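Local coordinates for glucose-6-phosphate 1-dehydrogenase (Kluyveromyces lactis, PDB 7E6I), which catalyses the NADP+-dependent oxidation of glucose 6-phosphate to 6-phosphogluconolactone, the first and rate-limiting step of the oxidative pentose phosphate pathway, at residues A[235-240]-A[335-340]; A[218-223]-A[339-344]. All coordinates share one frame; numbering follows the deposited sequence.

Contact 1: residues A[235-240]-A[335-340]. With BG6 (6-O-phosphono-beta-D-glucopyranose), chain B.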
# COMPACT_ATOMS: atom_id res chain seq x y z
N ILE A 235 0.77 10.06 14.85
CA ILE A 235 0.39 9.49 13.55
C ILE A 235 -1.13 9.36 13.48
O ILE A 235 -1.79 10.13 12.76
CB ILE A 235 1.04 8.12 13.32
CG1 ILE A 235 2.57 8.17 13.43
CG2 ILE A 235 0.66 7.59 11.96
CD1 ILE A 235 3.20 9.27 12.66
N GLY A 236 -1.68 8.39 14.20
CA GLY A 236 -3.09 8.06 14.16
C GLY A 236 -3.44 7.16 12.98
O GLY A 236 -2.71 7.06 12.00
N ILE A 237 -4.61 6.51 13.09
CA ILE A 237 -4.94 5.45 12.13
C ILE A 237 -5.20 6.04 10.76
O ILE A 237 -4.93 5.40 9.73
CB ILE A 237 -6.15 4.63 12.63
CG1 ILE A 237 -6.24 3.30 11.87
CG2 ILE A 237 -7.45 5.38 12.47
CD1 ILE A 237 -5.07 2.40 12.11
N ILE A 238 -5.71 7.27 10.71
CA ILE A 238 -6.05 7.88 9.44
C ILE A 238 -4.80 8.10 8.62
O ILE A 238 -4.71 7.68 7.46
CB ILE A 238 -6.84 9.18 9.67
CG1 ILE A 238 -8.12 8.85 10.44
CG2 ILE A 238 -7.17 9.84 8.35
CD1 ILE A 238 -8.89 10.04 10.87
N ARG A 239 -3.79 8.73 9.21
CA ARG A 239 -2.50 8.88 8.54
C ARG A 239 -1.84 7.54 8.29
O ARG A 239 -1.13 7.38 7.29
CB ARG A 239 -1.55 9.73 9.38
CG ARG A 239 -1.59 11.19 9.10
CD ARG A 239 -0.34 11.86 9.63
NE ARG A 239 -0.59 13.28 9.81
CZ ARG A 239 -1.19 13.80 10.87
NH1 ARG A 239 -1.58 13.00 11.86
NH2 ARG A 239 -1.38 15.11 10.96
N ASP A 240 -2.03 6.58 9.19
CA ASP A 240 -1.24 5.36 9.11
C ASP A 240 -1.60 4.53 7.89
O ASP A 240 -0.72 4.00 7.22
CB ASP A 240 -1.39 4.53 10.39
CG ASP A 240 -0.30 3.45 10.51
OD1 ASP A 240 0.86 3.70 10.10
OD2 ASP A 240 -0.61 2.35 11.01
N MET A 335 -14.73 4.55 4.20
CA MET A 335 -13.47 3.90 4.53
C MET A 335 -13.42 3.75 6.04
O MET A 335 -13.70 4.71 6.76
CB MET A 335 -12.27 4.70 4.04
CG MET A 335 -11.93 4.47 2.57
SD MET A 335 -10.44 5.39 2.07
CE MET A 335 -9.90 6.00 3.66
N ARG A 336 -13.09 2.56 6.52
CA ARG A 336 -13.03 2.35 7.95
C ARG A 336 -11.84 1.47 8.29
O ARG A 336 -11.61 0.44 7.64
CB ARG A 336 -14.35 1.75 8.48
CG ARG A 336 -14.79 0.41 7.88
CD ARG A 336 -16.23 0.12 8.35
NE ARG A 336 -16.94 -0.95 7.65
CZ ARG A 336 -16.92 -2.23 8.03
NH1 ARG A 336 -16.21 -2.57 9.09
NH2 ARG A 336 -17.61 -3.15 7.36
N ALA A 337 -11.06 1.90 9.27
CA ALA A 337 -9.83 1.23 9.66
C ALA A 337 -9.71 1.24 11.18
O ALA A 337 -10.00 2.26 11.82
CB ALA A 337 -8.61 1.91 9.05
N GLY A 338 -9.26 0.12 11.75
CA GLY A 338 -9.06 0.04 13.19
C GLY A 338 -7.98 -0.95 13.57
O GLY A 338 -7.77 -1.97 12.90
N LYS A 339 -7.28 -0.63 14.65
CA LYS A 339 -6.40 -1.55 15.34
C LYS A 339 -7.11 -2.07 16.58
O LYS A 339 -8.07 -1.47 17.06
CB LYS A 339 -5.09 -0.86 15.73
CG LYS A 339 -3.97 -1.00 14.67
CD LYS A 339 -3.24 0.32 14.41
CE LYS A 339 -1.75 0.12 14.13
NZ LYS A 339 -1.43 -0.75 12.97
N ALA A 340 -6.64 -3.22 17.07
CA ALA A 340 -7.14 -3.82 18.31
C ALA A 340 -8.62 -4.18 18.21
O ALA A 340 -9.41 -3.99 19.14
CB ALA A 340 -6.90 -2.89 19.52
C1 BG6 B . 1.81 0.15 7.50
C2 BG6 B . 1.22 0.74 8.78
O1 BG6 B . 1.89 1.05 6.47
O5 BG6 B . 0.93 -0.98 7.03
C3 BG6 B . 1.04 -0.31 9.83
O2 BG6 B . 2.03 1.80 9.29
C4 BG6 B . 0.16 -1.41 9.35
O3 BG6 B . 0.43 0.27 11.01
C5 BG6 B . 0.70 -2.01 8.06
O4 BG6 B . 0.07 -2.40 10.39
C6 BG6 B . -0.23 -3.01 7.43
O6 BG6 B . 0.37 -3.48 6.24
P BG6 B . 0.07 -5.05 5.78
O1P BG6 B . -1.45 -5.09 5.78
O2P BG6 B . 0.68 -5.98 6.79
O3P BG6 B . 0.65 -5.39 4.41
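The ammonium nitrogen of Lys339 and the carboxylate of Asp240 meet around a sugar hydroxyl, O3 of the bound glucose 6-phosphate. Lys339 NZ donates to BG6 O3 at 2.9 Å, while Asp240 OD2 accepts from the same O3. Asp240 OD1 accepts from O2, so the two carboxylate oxygens take neighbouring hydroxyls of the pyranose; both bonds are modelled implausibly short, and their exact lengths are doubtful. Between the two protein groups there is just a long salt bridge, Asp240 OD2 to Lys339 NZ at 3.8 Å, and the stronger ionic partner of the lysine is Glu221. The hydroxyl thus links the ammonium group and the carboxylate, accepting from the first and donating to the second, which probably helps to fix the sugar's orientation.

Beneath this polar layer the contact is apolar. With CG1 anti to the backbone N (chi1 -163°), Ile237 reaches toward the strand: its CG1 lies 3.9 Å from Ala337 CB, and its CD1 meets the aliphatic chain of Lys339, 3.6 Å from CD. The lysine chain, bent at three torsions, passes this methyl before NZ arrives at the sugar.

The first turn of helix 236-254 is thereby seated against strand 333-338, which runs between strands 316-321 and 212-220 of the mixed sheet, while Ile238 packs on helix 433-451.

Contact 2: residues A[218-223]-A[339-344]; sequences VFKEPF and KALNEG. With BG6 (6-O-phosphono-beta-D-glucopyranose), chain B.
Glu221 and Leu341 are joined where the loop between strands 333-338 and 345-352 crosses the end of strand 212-220, the strand lying between those two in the mixed sheet of the C-terminal domain. Leu341 N donates to Glu221 O at 2.9 Å in a nearly straight bond (165°). Around it the backbones fit closely: Gly344 CA approaches Lys220 O at 3.2 Å, and Pro222 CA makes a similar CA-H...O contact with Leu341 O. Pro222 CD packs on Gly344 CA. On the buried flank Glu221 and Lys339 lie alongside each other, pointing the same way, and Glu221 OE1 accepts Lys339 NZ on its syn lone pair at 2.8 Å. The other oxygen, OE2, takes the O4 hydroxyl of glucose 6-phosphate at 2.7 Å, so one carboxylate both binds the sugar and positions the lysine. Because the glutamate chain is extended beyond CG (chi2 169°), its carboxylate reaches the ligand.

The opposite end is looser and partly exposed. Lys220 crosses Leu341 at about a right angle, its CG 3.6 Å from Leu341 CD1, and then bends at chi3 to bring NZ within bonding distance of both Asn342 and Glu343. The ammonium group is held by two acceptors: Glu343 OE2 offers its anti lone pair at 2.9 Å, and Asn342 OD1 receives NZ in its carbonyl plane at 3.1 Å. Replacing Lys220 with an alanine would probably leave the Glu343 carboxylate without this charge mate, remove the donor that holds Asn342 OD1, and open a gap beside Leu341 CD1. Asn342 also touches Arg466, which probably belongs to the second NADP+ site. Farther back along the lysine chain, Lys220 CD lies 4.0 Å from Glu343 CG.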
# COMPACT_ATOMS: atom_id res chain seq x y z
N VAL A 218 -12.35 -1.71 3.93
CA VAL A 218 -12.36 -2.13 5.33
C VAL A 218 -10.98 -2.65 5.72
O VAL A 218 -10.42 -3.51 5.02
CB VAL A 218 -13.42 -3.21 5.59
CG1 VAL A 218 -13.34 -3.66 7.03
CG2 VAL A 218 -14.82 -2.67 5.26
N PHE A 219 -10.44 -2.13 6.83
CA PHE A 219 -9.14 -2.53 7.36
C PHE A 219 -9.31 -2.85 8.84
O PHE A 219 -9.76 -2.00 9.61
CB PHE A 219 -8.11 -1.42 7.17
CG PHE A 219 -6.77 -1.65 7.86
CD1 PHE A 219 -6.61 -1.35 9.21
CD2 PHE A 219 -5.67 -2.07 7.14
CE1 PHE A 219 -5.36 -1.52 9.83
CE2 PHE A 219 -4.44 -2.24 7.75
CZ PHE A 219 -4.29 -1.96 9.10
N LYS A 220 -8.97 -4.07 9.22
CA LYS A 220 -9.08 -4.51 10.60
C LYS A 220 -7.77 -5.17 10.98
O LYS A 220 -7.25 -6.00 10.23
CB LYS A 220 -10.23 -5.50 10.79
CG LYS A 220 -11.61 -4.88 10.83
CD LYS A 220 -12.65 -5.98 10.81
CE LYS A 220 -13.45 -6.01 12.11
NZ LYS A 220 -14.56 -7.03 12.05
N GLU A 221 -7.24 -4.79 12.13
CA GLU A 221 -6.15 -5.53 12.73
C GLU A 221 -6.51 -5.93 14.15
O GLU A 221 -7.23 -5.20 14.84
CB GLU A 221 -4.86 -4.71 12.72
CG GLU A 221 -4.03 -4.93 11.47
CD GLU A 221 -2.91 -3.91 11.37
OE1 GLU A 221 -2.85 -3.00 12.24
OE2 GLU A 221 -2.09 -4.02 10.41
N PRO A 222 -6.04 -7.10 14.62
CA PRO A 222 -6.43 -7.58 15.95
C PRO A 222 -5.51 -7.12 17.07
O PRO A 222 -5.87 -7.18 18.25
CB PRO A 222 -6.40 -9.11 15.79
CG PRO A 222 -5.26 -9.32 14.80
CD PRO A 222 -5.25 -8.10 13.88
N PHE A 223 -4.30 -6.69 16.74
CA PHE A 223 -3.38 -6.22 17.75
C PHE A 223 -3.49 -4.71 17.89
O PHE A 223 -4.16 -4.04 17.09
CB PHE A 223 -1.95 -6.62 17.40
CG PHE A 223 -1.60 -6.33 15.97
CD1 PHE A 223 -1.16 -5.07 15.58
CD2 PHE A 223 -1.73 -7.32 15.01
CE1 PHE A 223 -0.85 -4.80 14.25
CE2 PHE A 223 -1.42 -7.06 13.69
CZ PHE A 223 -0.98 -5.80 13.30
N LYS A 339 -7.28 -0.63 14.65
CA LYS A 339 -6.40 -1.55 15.34
C LYS A 339 -7.11 -2.07 16.58
O LYS A 339 -8.07 -1.47 17.06
CB LYS A 339 -5.09 -0.86 15.73
CG LYS A 339 -3.97 -1.00 14.67
CD LYS A 339 -3.24 0.32 14.41
CE LYS A 339 -1.75 0.12 14.13
NZ LYS A 339 -1.43 -0.75 12.97
N ALA A 340 -6.64 -3.22 17.07
CA ALA A 340 -7.14 -3.82 18.31
C ALA A 340 -8.62 -4.18 18.21
O ALA A 340 -9.41 -3.99 19.14
CB ALA A 340 -6.90 -2.89 19.52
N LEU A 341 -9.01 -4.70 17.05
CA LEU A 341 -10.34 -5.26 16.85
C LEU A 341 -10.24 -6.78 16.96
O LEU A 341 -9.22 -7.33 17.41
CB LEU A 341 -10.89 -4.78 15.50
CG LEU A 341 -10.90 -3.26 15.30
CD1 LEU A 341 -11.09 -2.90 13.82
CD2 LEU A 341 -11.98 -2.60 16.16
N ASN A 342 -11.28 -7.48 16.50
CA ASN A 342 -11.44 -8.92 16.68
C ASN A 342 -10.76 -9.77 15.62
O ASN A 342 -10.77 -11.00 15.75
CB ASN A 342 -12.92 -9.27 16.68
CG ASN A 342 -13.55 -9.06 15.31
OD1 ASN A 342 -13.53 -7.95 14.77
ND2 ASN A 342 -14.08 -10.12 14.73
N GLU A 343 -10.21 -9.19 14.55
CA GLU A 343 -9.63 -10.01 13.49
C GLU A 343 -8.76 -9.14 12.61
O GLU A 343 -8.83 -7.91 12.65
CB GLU A 343 -10.72 -10.68 12.63
CG GLU A 343 -11.66 -9.67 12.01
CD GLU A 343 -12.72 -10.28 11.14
OE1 GLU A 343 -12.48 -11.35 10.55
OE2 GLU A 343 -13.82 -9.68 11.05
N GLY A 344 -7.93 -9.80 11.79
CA GLY A 344 -7.14 -9.13 10.79
C GLY A 344 -7.73 -9.38 9.41
O GLY A 344 -7.98 -10.53 9.04
C1 BG6 B . 1.81 0.15 7.50
C2 BG6 B . 1.22 0.74 8.78
O1 BG6 B . 1.89 1.05 6.47
O5 BG6 B . 0.93 -0.98 7.03
C3 BG6 B . 1.04 -0.31 9.83
O2 BG6 B . 2.03 1.80 9.29
C4 BG6 B . 0.16 -1.41 9.35
O3 BG6 B . 0.43 0.27 11.01
C5 BG6 B . 0.70 -2.01 8.06
O4 BG6 B . 0.07 -2.40 10.39
C6 BG6 B . -0.23 -3.01 7.43
O6 BG6 B . 0.37 -3.48 6.24
P BG6 B . 0.07 -5.05 5.78
O1P BG6 B . -1.45 -5.09 5.78
O2P BG6 B . 0.68 -5.98 6.79
O3P BG6 B . 0.65 -5.39 4.41

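How the contacts relate
From the N terminus the chain passes the end of strand 212-220 at 218-223, then enters helix 236-254 through 235-240. About a hundred residues later it returns along strand 333-338 and turns through 339-344 into strand 345-352. Contact 1 closes the loop from 235-240 to 335-340; contact 2 closes the longer one from 218-223 to 339-344, so the first nests inside the second, and the two share Lys339 and Ala340. Backbone pairing of 218-223 with 335-340, through Phe219 with Arg336 and Glu221 with Gly338, joins them directly. Contact 1 ties the helix to the sheet, contact 2 ties strand to crossing loop, and together they supply three of the nine sugar-phosphate pocket residues.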